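Transcription termination factor FttA (Pyrococcus horikoshii, PDB 3AF6) probably terminates transcription by cutting nascent RNA with a zinc-dependent nuclease centre and then degrading the released RNA from its 5' end. Local coordinates at residues A[154-159]-A[315-320]; A[220-225]-A[522-527]; A[260-265]-A[290-295]; A[434-439]-A[460-465]. One frame throughout, in Å; residues are numbered along the deposited sequence.

Interaction 1. Residues A[154-159]-A[315-320]; sequences YSIRQI and EVIKHT
In both Ile156 and Ile317, CG1 lies beside the backbone N (chi1 -65° and -68°) and runs on extended to CD1, which leaves CG2 anti to that N; CG1 of Ile156 then meets CD1 of Ile317, and the two CG2 methyls meet each other. This is helix-helix packing between two modules: helix 151-161 belongs to the archaeal CPSF-KH region, and helix 310-319 is part of the metallo-beta-lactamase fold. The short helical segments cross at -67° with their axes 10.3 Å apart. Ile317 carries most of the contact. Its CD1 meets Ile159 CD1 at 3.7 Å and Ile156 CG1 at 3.8 Å, and its CG2 rests 3.9 Å from Ile156 CG2. Ile159 and Ile317 meet nearly at right angles, methyl against methyl, whereas Ile156 and Ile317 run past each other at a slant. One turn along the same face, Ile159 CG2 lies 3.9 Å from Lys318 CG, so the lysine gives only the aliphatic start of its chain to this contact. After a bend at chi3, Lys318 NZ makes a weak salt bridge to Glu315 OE2 of its own helix at 3.5 Å. Behind Ile156 and Ile317 stands helix 282-301, with Arg285 and Asp286 against the first and Val289 against the second. The helix of Ile317 ends just beyond the contact. There His319 ND1 bonds Glu315 O at 3.0 Å in the plane of its ring, and Val316 O accepts from His319 N and Thr320 OG1, which reach it from opposite faces of its carbonyl plane.

Interaction 2. Residues A[220-225]-A[522-527]; sequences VNVAML and SGMLVG
Val222 and Ala223 make a brief 3-10 turn that faces the loop carrying Val526, and the CA atoms of Ala223 and Val526 stand 6.6 Å apart. The second loop is compact. A type I turn runs from Ser522 to Leu525, and Ser522 N bonds Gly527 O at 2.7 Å, tying the two ends of the segment together. A cis peptide precedes Ser522, and the extended backbone of Gly527 would bring any side chain up against the preceding carbonyl, which calls for glycine. From this small loop the side chains of Met524 and Val526 both start out toward the 3-10 turn. Val526 does most of the touching with CG1, held anti to its backbone N (chi1 -172°). That methyl sits 3.9 Å from Val222 CG2 and 3.9 Å from Val222 O, so it covers both the side chain and the carbonyl of one residue. Met524 runs out extended as far as SD and then swings CE inward (chi3 -81°), which brings it 4.4 Å from Val222 CG2. The valine is thus met by two methyls, and the side chains meet by apolar contacts alone. It is a surface meeting of the metallo-beta-lactamase and beta-CASP regions, close to the zinc centre: the side chain of Met524 is about 6 Å from that of Asp260, a zinc ligand, and near a bound sulfate. Around it, Phe295 of helix 282-301 and Leu259 of helix 259-262 back Val222, Thr555 touches both Ala223 and Val526, and the 522-527 loop leads from strand 516-520 into helix 529-537, where Leu525 packs on Phe534.

Interaction 3. Residues A[260-265]-A[290-295]; sequences DHCGML and LLQKDF. With ZN (zinc ion), chain J.
Two oxygens face each other across this buried contact: Gln292 OE1 of the model lies 3.4 Å from Cys262 O, and since both are acceptors the pair is not a hydrogen bond. Cys262 O has its donor within its own turn, accepting from Leu265 N at 3.1 Å in a type I turn that spans Cys262 to Leu265. The glutamine reaches this place from the helix by an almost straight chain. Its CG starts beside the backbone N (chi1 -72°), and the extended remainder brings the carboxamide up to the turn, with OE1 nearest Cys262 O. Cys262 SG and Leu265 CB are also near Gln292 OE1, at 4.2 and 4.4 Å. The turn follows directly on metal ligands: Asp260 and His261 complete the HxHxDH signature of the metallo-beta-lactamase superfamily, begun by His256 and His258. Asp260 OD1 binds the zinc ion at 2.5 Å and His261 NE2 at 2.2 Å, with Asp367 and His618 also among its ligands. With CG between its own N and carbonyl carbon (chi1 54°), Asp260 presents OD1 to the zinc. Asp217, in the second shell, accepts from His261 ND1, which, with the zinc bond, would restrain the ring's rotation. Seen from Cys262, the zinc and Gln292 lie in roughly opposite directions. Helix 282-301 thus lies behind the metal-binding segment: its Met288 packs on Cys262 and Leu265, while Gln292 also touches Pro266 in a loop, and Ile313 of helix 310-319, and strand 251-253 leads in from the sheet to the signature.

Interaction 4. Residues A[434-439]-A[460-465]; sequences GRAQEV and GMIWEA
Ile462 meets Ala436 through its branches rather than its stem. Its CB stands back, about 4.7 Å from Ala436 CB, and splits there in two. CG1 sits beside the backbone N (chi1 -70°), leaving CG2, the short branch, anti to it; CG2 makes the closest touch, 3.9 Å from Ala436 CB. The long branch passes through CG1, some 4.4 Å from the same methyl, and ends at CD1, 4.2 Å away, so that the alanine methyl faces the fork of the isoleucine. Alongside, Gln437 bends at chi2 and swings its carboxamide across to Ile462 and the methyl of Ala465. The two helices begin here: Gly434 and Met461 hold their N-cap positions, and the CA atoms of Ala436 and Ile462 are 6.9 Å apart. Ile462 also packs down on Ile519 of strand 516-520, which Val439 touches as well. Strand 425-429, helix 435-447 and strand 456-459 form a beta-alpha-beta crossover that passes strand 516-520, and helix 462-471 follows on the parallel sheet of the beta-CASP domain.

How the interactions relate
From the N terminus, interaction 1 opens first, in the KH region, and closes at the end of helix 310-319. Interaction 2 opens inside that loop at 220-225 and closes far beyond it at 522-527, so the two cross. Interaction 3 falls wholly within both loops, whereas interaction 4 lies in series after interactions 1 and 3 but nested inside interaction 2. Interaction 3 is the common neighbour: it touches interaction 1 through Gln292 and Val316, interaction 2 through Leu225 and Phe295, and interaction 4 through Leu290 and Glu464. Helix 282-301, part of the zinc-binding fold, thus meets the KH-region helix 151-161 and helix 462-471 of the beta-CASP region.

Interaction 1. Residues A[154-159]-A[315-320]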
loop_
_atom_site.group_PDB
_atom_site.type_symbol
_atom_site.label_atom_id
_atom_site.label_comp_id
_atom_site.label_asym_id
_atom_site.label_seq_id
_atom_site.Cartn_x
_atom_site.Cartn_y
_atom_site.Cartn_z
ATOM N N TYR A 154 10.399 9.373 7.859
ATOM C CA TYR A 154 11.371 10.444 7.992
ATOM C C TYR A 154 12.195 10.530 6.719
ATOM O O TYR A 154 12.447 11.622 6.200
ATOM C CB TYR A 154 12.271 10.175 9.205
ATOM C CG TYR A 154 13.510 11.046 9.304
ATOM C CD1 TYR A 154 14.729 10.630 8.752
ATOM C CD2 TYR A 154 13.475 12.271 9.978
ATOM C CE1 TYR A 154 15.882 11.411 8.873
ATOM C CE2 TYR A 154 14.619 13.060 10.105
ATOM C CZ TYR A 154 15.820 12.625 9.553
ATOM O OH TYR A 154 16.955 13.401 9.685
ATOM N N SER A 155 12.605 9.374 6.207
ATOM C CA SER A 155 13.400 9.343 4.991
ATOM C C SER A 155 12.645 9.932 3.802
ATOM O O SER A 155 13.182 10.753 3.062
ATOM C CB SER A 155 13.823 7.918 4.670
ATOM O OG SER A 155 14.703 7.923 3.564
ATOM N N ILE A 156 11.401 9.512 3.616
ATOM C CA ILE A 156 10.598 10.022 2.518
ATOM C C ILE A 156 10.497 11.543 2.632
ATOM O O ILE A 156 10.751 12.275 1.673
ATOM C CB ILE A 156 9.183 9.403 2.544
ATOM C CG1 ILE A 156 9.278 7.896 2.300
ATOM C CG2 ILE A 156 8.301 10.062 1.508
ATOM C CD1 ILE A 156 7.956 7.177 2.359
ATOM N N ARG A 157 10.136 12.015 3.821
ATOM C CA ARG A 157 10.000 13.447 4.066
ATOM C C ARG A 157 11.301 14.158 3.711
ATOM O O ARG A 157 11.297 15.240 3.134
ATOM C CB ARG A 157 9.638 13.686 5.534
ATOM C CG ARG A 157 9.221 15.114 5.848
ATOM C CD ARG A 157 8.042 15.144 6.825
ATOM N NE ARG A 157 8.369 14.555 8.123
ATOM C CZ ARG A 157 7.480 14.334 9.088
ATOM N NH1 ARG A 157 6.204 14.651 8.902
ATOM N NH2 ARG A 157 7.864 13.797 10.241
ATOM N N GLN A 158 12.416 13.525 4.055
ATOM C CA GLN A 158 13.743 14.062 3.782
ATOM C C GLN A 158 13.962 14.197 2.276
ATOM O O GLN A 158 14.433 15.226 1.794
ATOM C CB GLN A 158 14.806 13.127 4.375
ATOM C CG GLN A 158 16.244 13.612 4.240
ATOM C CD GLN A 158 16.589 14.717 5.226
ATOM O OE1 GLN A 158 15.970 15.785 5.230
ATOM N NE2 GLN A 158 17.583 14.461 6.072
ATOM N N ILE A 159 13.611 13.145 1.542
ATOM C CA ILE A 159 13.772 13.118 0.090
ATOM C C ILE A 159 12.888 14.139 -0.608
ATOM O O ILE A 159 13.314 14.798 -1.555
ATOM C CB ILE A 159 13.463 11.714 -0.467
ATOM C CG1 ILE A 159 14.485 10.716 0.075
ATOM C CG2 ILE A 159 13.490 11.732 -1.982
ATOM C CD1 ILE A 159 14.169 9.290 -0.231
ATOM N N GLU A 315 13.562 6.918 -6.528
ATOM C CA GLU A 315 12.839 7.403 -7.698
ATOM C C GLU A 315 11.334 7.148 -7.557
ATOM O O GLU A 315 10.518 7.998 -7.912
ATOM C CB GLU A 315 13.374 6.733 -8.968
ATOM C CG GLU A 315 14.695 7.303 -9.442
ATOM C CD GLU A 315 14.607 8.798 -9.684
ATOM O OE1 GLU A 315 13.677 9.217 -10.399
ATOM O OE2 GLU A 315 15.458 9.559 -9.164
ATOM N N VAL A 316 10.979 5.974 -7.037
ATOM C CA VAL A 316 9.586 5.612 -6.827
ATOM C C VAL A 316 8.949 6.716 -6.003
ATOM O O VAL A 316 7.893 7.258 -6.353
ATOM C CB VAL A 316 9.461 4.285 -6.041
ATOM C CG1 VAL A 316 8.021 4.075 -5.565
ATOM C CG2 VAL A 316 9.910 3.129 -6.910
ATOM N N ILE A 317 9.611 7.047 -4.902
ATOM C CA ILE A 317 9.136 8.089 -4.004
ATOM C C ILE A 317 8.941 9.398 -4.749
ATOM O O ILE A 317 7.874 10.006 -4.687
ATOM C CB ILE A 317 10.134 8.316 -2.854
ATOM C CG1 ILE A 317 10.149 7.098 -1.938
ATOM C CG2 ILE A 317 9.763 9.567 -2.075
ATOM C CD1 ILE A 317 11.244 7.149 -0.900
ATOM N N LYS A 318 9.973 9.815 -5.466
ATOM C CA LYS A 318 9.928 11.064 -6.198
ATOM C C LYS A 318 8.861 11.118 -7.276
ATOM O O LYS A 318 8.486 12.199 -7.716
ATOM C CB LYS A 318 11.313 11.346 -6.791
ATOM C CG LYS A 318 12.364 11.673 -5.723
ATOM C CD LYS A 318 13.769 11.729 -6.281
ATOM C CE LYS A 318 13.899 12.818 -7.329
ATOM N NZ LYS A 318 15.258 12.833 -7.945
ATOM N N HIS A 319 8.358 9.958 -7.692
ATOM C CA HIS A 319 7.330 9.891 -8.737
ATOM C C HIS A 319 5.920 9.566 -8.230
ATOM O O HIS A 319 4.952 9.616 -8.994
ATOM C CB HIS A 319 7.706 8.852 -9.796
ATOM C CG HIS A 319 8.727 9.328 -10.781
ATOM N ND1 HIS A 319 10.068 9.433 -10.476
ATOM C CD2 HIS A 319 8.602 9.718 -12.074
ATOM C CE1 HIS A 319 10.724 9.864 -11.538
ATOM N NE2 HIS A 319 9.859 10.046 -12.520
ATOM N N THR A 320 5.802 9.233 -6.951
ATOM C CA THR A 320 4.510 8.883 -6.379
ATOM C C THR A 320 3.610 10.065 -6.024
ATOM O O THR A 320 4.040 11.021 -5.386
ATOM C CB THR A 320 4.709 8.052 -5.117
ATOM O OG1 THR A 320 5.571 6.958 -5.421
ATOM C CG2 THR A 320 3.366 7.540 -4.580
#

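Interaction 2. Residues A[220-225]-A[522-527]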
loop_
_atom_site.group_PDB
_atom_site.type_symbol
_atom_site.label_atom_id
_atom_site.label_comp_id
_atom_site.label_asym_id
_atom_site.label_seq_id
_atom_site.Cartn_x
_atom_site.Cartn_y
_atom_site.Cartn_z
ATOM N N VAL A 220 6.204 -8.646 -8.492
ATOM C CA VAL A 220 7.236 -9.610 -8.781
ATOM C C VAL A 220 6.787 -10.846 -8.022
ATOM O O VAL A 220 5.915 -10.772 -7.158
ATOM C CB VAL A 220 8.594 -9.137 -8.226
ATOM C CG1 VAL A 220 8.480 -8.892 -6.737
ATOM C CG2 VAL A 220 9.662 -10.177 -8.502
ATOM N N ASN A 221 7.363 -11.988 -8.352
ATOM C CA ASN A 221 7.011 -13.203 -7.654
ATOM C C ASN A 221 8.292 -13.673 -6.971
ATOM O O ASN A 221 9.114 -14.330 -7.599
ATOM C CB ASN A 221 6.510 -14.239 -8.652
ATOM C CG ASN A 221 6.091 -15.522 -7.989
ATOM O OD1 ASN A 221 6.531 -15.821 -6.875
ATOM N ND2 ASN A 221 5.259 -16.304 -8.668
ATOM N N VAL A 222 8.480 -13.317 -5.699
ATOM C CA VAL A 222 9.697 -13.714 -4.988
ATOM C C VAL A 222 9.821 -15.229 -4.928
ATOM O O VAL A 222 10.923 -15.780 -4.897
ATOM C CB VAL A 222 9.746 -13.159 -3.534
ATOM C CG1 VAL A 222 9.855 -11.640 -3.551
ATOM C CG2 VAL A 222 8.516 -13.611 -2.754
ATOM N N ALA A 223 8.677 -15.900 -4.924
ATOM C CA ALA A 223 8.661 -17.354 -4.871
ATOM C C ALA A 223 9.414 -17.952 -6.052
ATOM O O ALA A 223 9.672 -19.154 -6.077
ATOM C CB ALA A 223 7.209 -17.869 -4.863
ATOM N N MET A 224 9.770 -17.127 -7.032
ATOM C CA MET A 224 10.470 -17.649 -8.192
ATOM C C MET A 224 11.442 -16.719 -8.911
ATOM O O MET A 224 11.462 -16.678 -10.140
ATOM C CB MET A 224 9.446 -18.194 -9.186
ATOM C CG MET A 224 8.590 -19.285 -8.589
ATOM S SD MET A 224 7.529 -20.101 -9.746
ATOM C CE MET A 224 8.639 -21.414 -10.318
ATOM N N LEU A 225 12.253 -15.987 -8.149
ATOM C CA LEU A 225 13.244 -15.098 -8.747
ATOM C C LEU A 225 14.256 -15.933 -9.524
ATOM O O LEU A 225 14.967 -15.420 -10.379
ATOM C CB LEU A 225 13.982 -14.301 -7.672
ATOM C CG LEU A 225 13.240 -13.183 -6.946
ATOM C CD1 LEU A 225 14.196 -12.471 -6.002
ATOM C CD2 LEU A 225 12.687 -12.200 -7.959
ATOM N N SER A 522 10.434 -13.378 6.165
ATOM C CA SER A 522 9.238 -13.301 5.330
ATOM C C SER A 522 8.139 -14.258 5.758
ATOM O O SER A 522 8.396 -15.273 6.407
ATOM C CB SER A 522 9.598 -13.580 3.868
ATOM O OG SER A 522 10.129 -12.417 3.246
ATOM N N GLY A 523 6.916 -13.928 5.354
ATOM C CA GLY A 523 5.755 -14.726 5.701
ATOM C C GLY A 523 5.679 -16.118 5.114
ATOM O O GLY A 523 4.902 -16.948 5.589
ATOM N N MET A 524 6.477 -16.387 4.086
ATOM C CA MET A 524 6.461 -17.700 3.452
ATOM C C MET A 524 7.829 -18.388 3.526
ATOM O O MET A 524 8.117 -19.307 2.757
ATOM C CB MET A 524 6.013 -17.564 1.992
ATOM C CG MET A 524 4.687 -16.830 1.808
ATOM S SD MET A 524 4.111 -16.815 0.084
ATOM C CE MET A 524 5.102 -15.461 -0.608
ATOM N N LEU A 525 8.658 -17.956 4.472
ATOM C CA LEU A 525 9.989 -18.534 4.628
ATOM C C LEU A 525 10.768 -18.393 3.322
ATOM O O LEU A 525 11.685 -19.175 3.042
ATOM C CB LEU A 525 9.896 -20.016 5.002
ATOM C CG LEU A 525 9.360 -20.375 6.386
ATOM C CD1 LEU A 525 9.319 -21.892 6.540
ATOM C CD2 LEU A 525 10.243 -19.752 7.451
ATOM N N VAL A 526 10.392 -17.393 2.524
ATOM C CA VAL A 526 11.045 -17.137 1.247
ATOM C C VAL A 526 12.335 -16.352 1.446
ATOM O O VAL A 526 13.115 -16.185 0.516
ATOM C CB VAL A 526 10.132 -16.341 0.304
ATOM C CG1 VAL A 526 10.754 -16.274 -1.075
ATOM C CG2 VAL A 526 8.758 -16.988 0.240
ATOM N N GLY A 527 12.557 -15.875 2.666
ATOM C CA GLY A 527 13.768 -15.126 2.951
ATOM C C GLY A 527 13.642 -14.258 4.188
ATOM O O GLY A 527 12.543 -14.086 4.717
#

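Interaction 3. Residues A[260-265]-A[290-295]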
loop_
_atom_site.group_PDB
_atom_site.type_symbol
_atom_site.label_atom_id
_atom_site.label_comp_id
_atom_site.label_asym_id
_atom_site.label_seq_id
_atom_site.Cartn_x
_atom_site.Cartn_y
_atom_site.Cartn_z
ATOM N N ASP A 260 4.218 -8.588 -4.375
ATOM C CA ASP A 260 3.538 -9.199 -5.497
ATOM C C ASP A 260 2.541 -8.247 -6.153
ATOM O O ASP A 260 1.683 -8.678 -6.916
ATOM C CB ASP A 260 2.835 -10.475 -5.055
ATOM C CG ASP A 260 1.901 -10.250 -3.879
ATOM O OD1 ASP A 260 1.187 -11.208 -3.506
ATOM O OD2 ASP A 260 1.873 -9.125 -3.322
ATOM N N HIS A 261 2.651 -6.958 -5.854
ATOM C CA HIS A 261 1.779 -5.955 -6.467
ATOM C C HIS A 261 2.557 -4.679 -6.804
ATOM O O HIS A 261 2.159 -3.908 -7.682
ATOM C CB HIS A 261 0.582 -5.628 -5.548
ATOM C CG HIS A 261 -0.390 -6.757 -5.414
ATOM N ND1 HIS A 261 -1.497 -6.888 -6.226
ATOM C CD2 HIS A 261 -0.369 -7.858 -4.628
ATOM C CE1 HIS A 261 -2.113 -8.022 -5.946
ATOM N NE2 HIS A 261 -1.448 -8.630 -4.981
ATOM N N CYS A 262 3.674 -4.457 -6.114
ATOM C CA CYS A 262 4.485 -3.272 -6.383
ATOM C C CYS A 262 5.986 -3.609 -6.422
ATOM O O CYS A 262 6.825 -2.723 -6.595
ATOM C CB CYS A 262 4.236 -2.228 -5.304
ATOM S SG CYS A 262 4.916 -2.781 -3.737
ATOM N N GLY A 263 6.312 -4.886 -6.264
ATOM C CA GLY A 263 7.699 -5.314 -6.246
ATOM C C GLY A 263 8.621 -4.978 -7.409
ATOM O O GLY A 263 9.809 -4.734 -7.198
ATOM N N MET A 264 8.102 -4.990 -8.632
ATOM C CA MET A 264 8.919 -4.675 -9.802
ATOM C C MET A 264 8.897 -3.196 -10.158
ATOM O O MET A 264 9.627 -2.753 -11.047
ATOM C CB MET A 264 8.449 -5.480 -11.020
ATOM C CG MET A 264 8.912 -6.922 -11.035
ATOM S SD MET A 264 10.698 -7.032 -11.198
ATOM C CE MET A 264 10.900 -6.405 -12.854
ATOM N N LEU A 265 8.069 -2.427 -9.466
ATOM C CA LEU A 265 7.952 -1.008 -9.756
ATOM C C LEU A 265 9.289 -0.258 -9.848
ATOM O O LEU A 265 9.535 0.453 -10.817
ATOM C CB LEU A 265 7.027 -0.357 -8.731
ATOM C CG LEU A 265 6.630 1.112 -8.904
ATOM C CD1 LEU A 265 6.145 1.412 -10.324
ATOM C CD2 LEU A 265 5.536 1.405 -7.902
ATOM N N LEU A 290 9.138 0.550 2.149
ATOM C CA LEU A 290 9.765 -0.248 3.182
ATOM C C LEU A 290 10.055 -1.656 2.682
ATOM O O LEU A 290 11.185 -2.139 2.788
ATOM C CB LEU A 290 8.874 -0.344 4.420
ATOM C CG LEU A 290 9.457 -1.305 5.459
ATOM C CD1 LEU A 290 10.778 -0.728 5.949
ATOM C CD2 LEU A 290 8.493 -1.515 6.613
ATOM N N LEU A 291 9.029 -2.310 2.141
ATOM C CA LEU A 291 9.176 -3.676 1.656
ATOM C C LEU A 291 10.197 -3.822 0.544
ATOM O O LEU A 291 10.819 -4.876 0.415
ATOM C CB LEU A 291 7.830 -4.230 1.201
ATOM C CG LEU A 291 6.797 -4.364 2.318
ATOM C CD1 LEU A 291 5.511 -4.927 1.735
ATOM C CD2 LEU A 291 7.321 -5.260 3.426
ATOM N N GLN A 292 10.368 -2.771 -0.250
ATOM C CA GLN A 292 11.333 -2.785 -1.344
ATOM C C GLN A 292 12.778 -2.734 -0.830
ATOM O O GLN A 292 13.658 -3.437 -1.348
ATOM C CB GLN A 292 11.075 -1.610 -2.300
ATOM C CG GLN A 292 9.836 -1.782 -3.151
ATOM C CD GLN A 292 9.375 -0.490 -3.795
ATOM O OE1 GLN A 292 8.375 -0.466 -4.517
ATOM N NE2 GLN A 292 10.099 0.593 -3.538
ATOM N N LYS A 293 13.028 -1.897 0.176
ATOM C CA LYS A 293 14.367 -1.800 0.732
ATOM C C LYS A 293 14.639 -3.112 1.433
ATOM O O LYS A 293 15.726 -3.676 1.330
ATOM C CB LYS A 293 14.474 -0.630 1.714
ATOM C CG LYS A 293 14.769 0.708 1.036
ATOM C CD LYS A 293 14.870 1.864 2.040
ATOM C CE LYS A 293 15.857 2.965 1.582
ATOM N NZ LYS A 293 15.495 3.660 0.305
ATOM N N ASP A 294 13.629 -3.607 2.129
ATOM C CA ASP A 294 13.746 -4.862 2.842
ATOM C C ASP A 294 14.081 -5.975 1.842
ATOM O O ASP A 294 14.884 -6.863 2.129
ATOM C CB ASP A 294 12.420 -5.155 3.553
ATOM C CG ASP A 294 12.474 -6.397 4.417
ATOM O OD1 ASP A 294 11.391 -6.944 4.729
ATOM O OD2 ASP A 294 13.590 -6.820 4.796
ATOM N N PHE A 295 13.472 -5.902 0.660
ATOM C CA PHE A 295 13.663 -6.892 -0.402
ATOM C C PHE A 295 15.076 -6.950 -0.993
ATOM O O PHE A 295 15.665 -8.031 -1.100
ATOM C CB PHE A 295 12.644 -6.642 -1.514
ATOM C CG PHE A 295 12.811 -7.536 -2.714
ATOM C CD1 PHE A 295 13.070 -8.894 -2.561
ATOM C CD2 PHE A 295 12.672 -7.019 -4.002
ATOM C CE1 PHE A 295 13.191 -9.721 -3.671
ATOM C CE2 PHE A 295 12.788 -7.839 -5.118
ATOM C CZ PHE A 295 13.048 -9.191 -4.951
HETATM ZN ZN ZN J . -1.215 -10.428 -3.806
#

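Interaction 4. Residues A[434-439]-A[460-465]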
loop_
_atom_site.group_PDB
_atom_site.type_symbol
_atom_site.label_atom_id
_atom_site.label_comp_id
_atom_site.label_asym_id
_atom_site.label_seq_id
_atom_site.Cartn_x
_atom_site.Cartn_y
_atom_site.Cartn_z
ATOM N N GLY A 434 0.802 -6.670 7.111
ATOM C CA GLY A 434 -0.273 -7.628 6.911
ATOM C C GLY A 434 -0.536 -8.502 8.133
ATOM O O GLY A 434 -0.845 -7.987 9.208
ATOM N N ARG A 435 -0.404 -9.817 7.974
ATOM C CA ARG A 435 -0.652 -10.749 9.065
ATOM C C ARG A 435 0.061 -10.404 10.373
ATOM O O ARG A 435 -0.505 -10.586 11.456
ATOM C CB ARG A 435 -0.269 -12.182 8.662
ATOM C CG ARG A 435 -1.016 -12.781 7.453
ATOM C CD ARG A 435 -2.490 -12.379 7.387
ATOM N NE ARG A 435 -2.669 -11.082 6.728
ATOM C CZ ARG A 435 -3.553 -10.159 7.102
ATOM N NH1 ARG A 435 -4.352 -10.376 8.142
ATOM N NH2 ARG A 435 -3.639 -9.017 6.435
ATOM N N ALA A 436 1.295 -9.912 10.282
ATOM C CA ALA A 436 2.061 -9.580 11.477
ATOM C C ALA A 436 1.259 -8.736 12.468
ATOM O O ALA A 436 1.038 -9.153 13.602
ATOM C CB ALA A 436 3.351 -8.856 11.095
ATOM N N GLN A 437 0.817 -7.557 12.038
ATOM C CA GLN A 437 0.058 -6.678 12.910
ATOM C C GLN A 437 -1.276 -7.280 13.364
ATOM O O GLN A 437 -1.732 -7.024 14.487
ATOM C CB GLN A 437 -0.196 -5.336 12.223
ATOM C CG GLN A 437 1.017 -4.436 12.146
ATOM C CD GLN A 437 2.009 -4.853 11.060
ATOM O OE1 GLN A 437 3.179 -4.460 11.104
ATOM N NE2 GLN A 437 1.542 -5.637 10.070
ATOM N N GLU A 438 -1.898 -8.075 12.495
ATOM C CA GLU A 438 -3.173 -8.690 12.835
ATOM C C GLU A 438 -3.002 -9.694 13.959
ATOM O O GLU A 438 -3.778 -9.710 14.919
ATOM C CB GLU A 438 -3.772 -9.396 11.627
ATOM C CG GLU A 438 -5.144 -9.995 11.896
ATOM C CD GLU A 438 -6.232 -8.944 12.040
ATOM O OE1 GLU A 438 -5.967 -7.756 11.786
ATOM O OE2 GLU A 438 -7.369 -9.311 12.395
ATOM N N VAL A 439 -1.999 -10.552 13.823
ATOM C CA VAL A 439 -1.730 -11.550 14.845
ATOM C C VAL A 439 -1.251 -10.828 16.097
ATOM O O VAL A 439 -1.498 -11.275 17.224
ATOM C CB VAL A 439 -0.665 -12.554 14.380
ATOM C CG1 VAL A 439 -0.240 -13.455 15.537
ATOM C CG2 VAL A 439 -1.220 -13.386 13.238
ATOM N N GLY A 460 12.474 -8.561 11.593
ATOM C CA GLY A 460 12.363 -8.390 10.158
ATOM C C GLY A 460 11.649 -7.165 9.640
ATOM O O GLY A 460 10.956 -7.238 8.623
ATOM N N MET A 461 11.830 -6.034 10.308
ATOM C CA MET A 461 11.177 -4.798 9.893
ATOM C C MET A 461 9.677 -4.792 10.207
ATOM O O MET A 461 8.940 -3.932 9.748
ATOM C CB MET A 461 11.419 -4.541 8.402
ATOM C CG MET A 461 12.872 -4.235 8.068
ATOM S SD MET A 461 13.479 -2.746 8.914
ATOM C CE MET A 461 14.341 -3.467 10.388
ATOM N N ILE A 462 9.238 -5.760 10.999
ATOM C CA ILE A 462 7.850 -5.842 11.431
ATOM C C ILE A 462 7.568 -4.648 12.335
ATOM O O ILE A 462 6.488 -4.062 12.288
ATOM C CB ILE A 462 7.583 -7.108 12.262
ATOM C CG1 ILE A 462 7.657 -8.348 11.376
ATOM C CG2 ILE A 462 6.242 -6.991 12.964
ATOM C CD1 ILE A 462 7.318 -9.633 12.114
ATOM N N TRP A 463 8.544 -4.293 13.166
ATOM C CA TRP A 463 8.376 -3.166 14.068
ATOM C C TRP A 463 8.350 -1.865 13.288
ATOM O O TRP A 463 7.531 -0.986 13.556
ATOM C CB TRP A 463 9.498 -3.132 15.100
ATOM C CG TRP A 463 9.313 -2.053 16.133
ATOM C CD1 TRP A 463 10.050 -0.910 16.270
ATOM C CD2 TRP A 463 8.314 -2.014 17.163
ATOM N NE1 TRP A 463 9.573 -0.164 17.322
ATOM C CE2 TRP A 463 8.510 -0.817 17.888
ATOM C CE3 TRP A 463 7.273 -2.873 17.542
ATOM C CZ2 TRP A 463 7.706 -0.458 18.971
ATOM C CZ3 TRP A 463 6.474 -2.516 18.618
ATOM C CH2 TRP A 463 6.697 -1.317 19.322
ATOM N N GLU A 464 9.244 -1.746 12.317
ATOM C CA GLU A 464 9.299 -0.552 11.484
ATOM C C GLU A 464 7.930 -0.392 10.828
ATOM O O GLU A 464 7.365 0.703 10.811
ATOM C CB GLU A 464 10.408 -0.709 10.438
ATOM C CG GLU A 464 10.677 0.496 9.547
ATOM C CD GLU A 464 10.321 1.818 10.195
ATOM O OE1 GLU A 464 10.505 1.959 11.429
ATOM O OE2 GLU A 464 9.867 2.726 9.457
ATOM N N ALA A 465 7.380 -1.497 10.327
ATOM C CA ALA A 465 6.071 -1.472 9.679
ATOM C C ALA A 465 4.983 -1.070 10.668
ATOM O O ALA A 465 4.057 -0.322 10.328
ATOM C CB ALA A 465 5.751 -2.836 9.087
#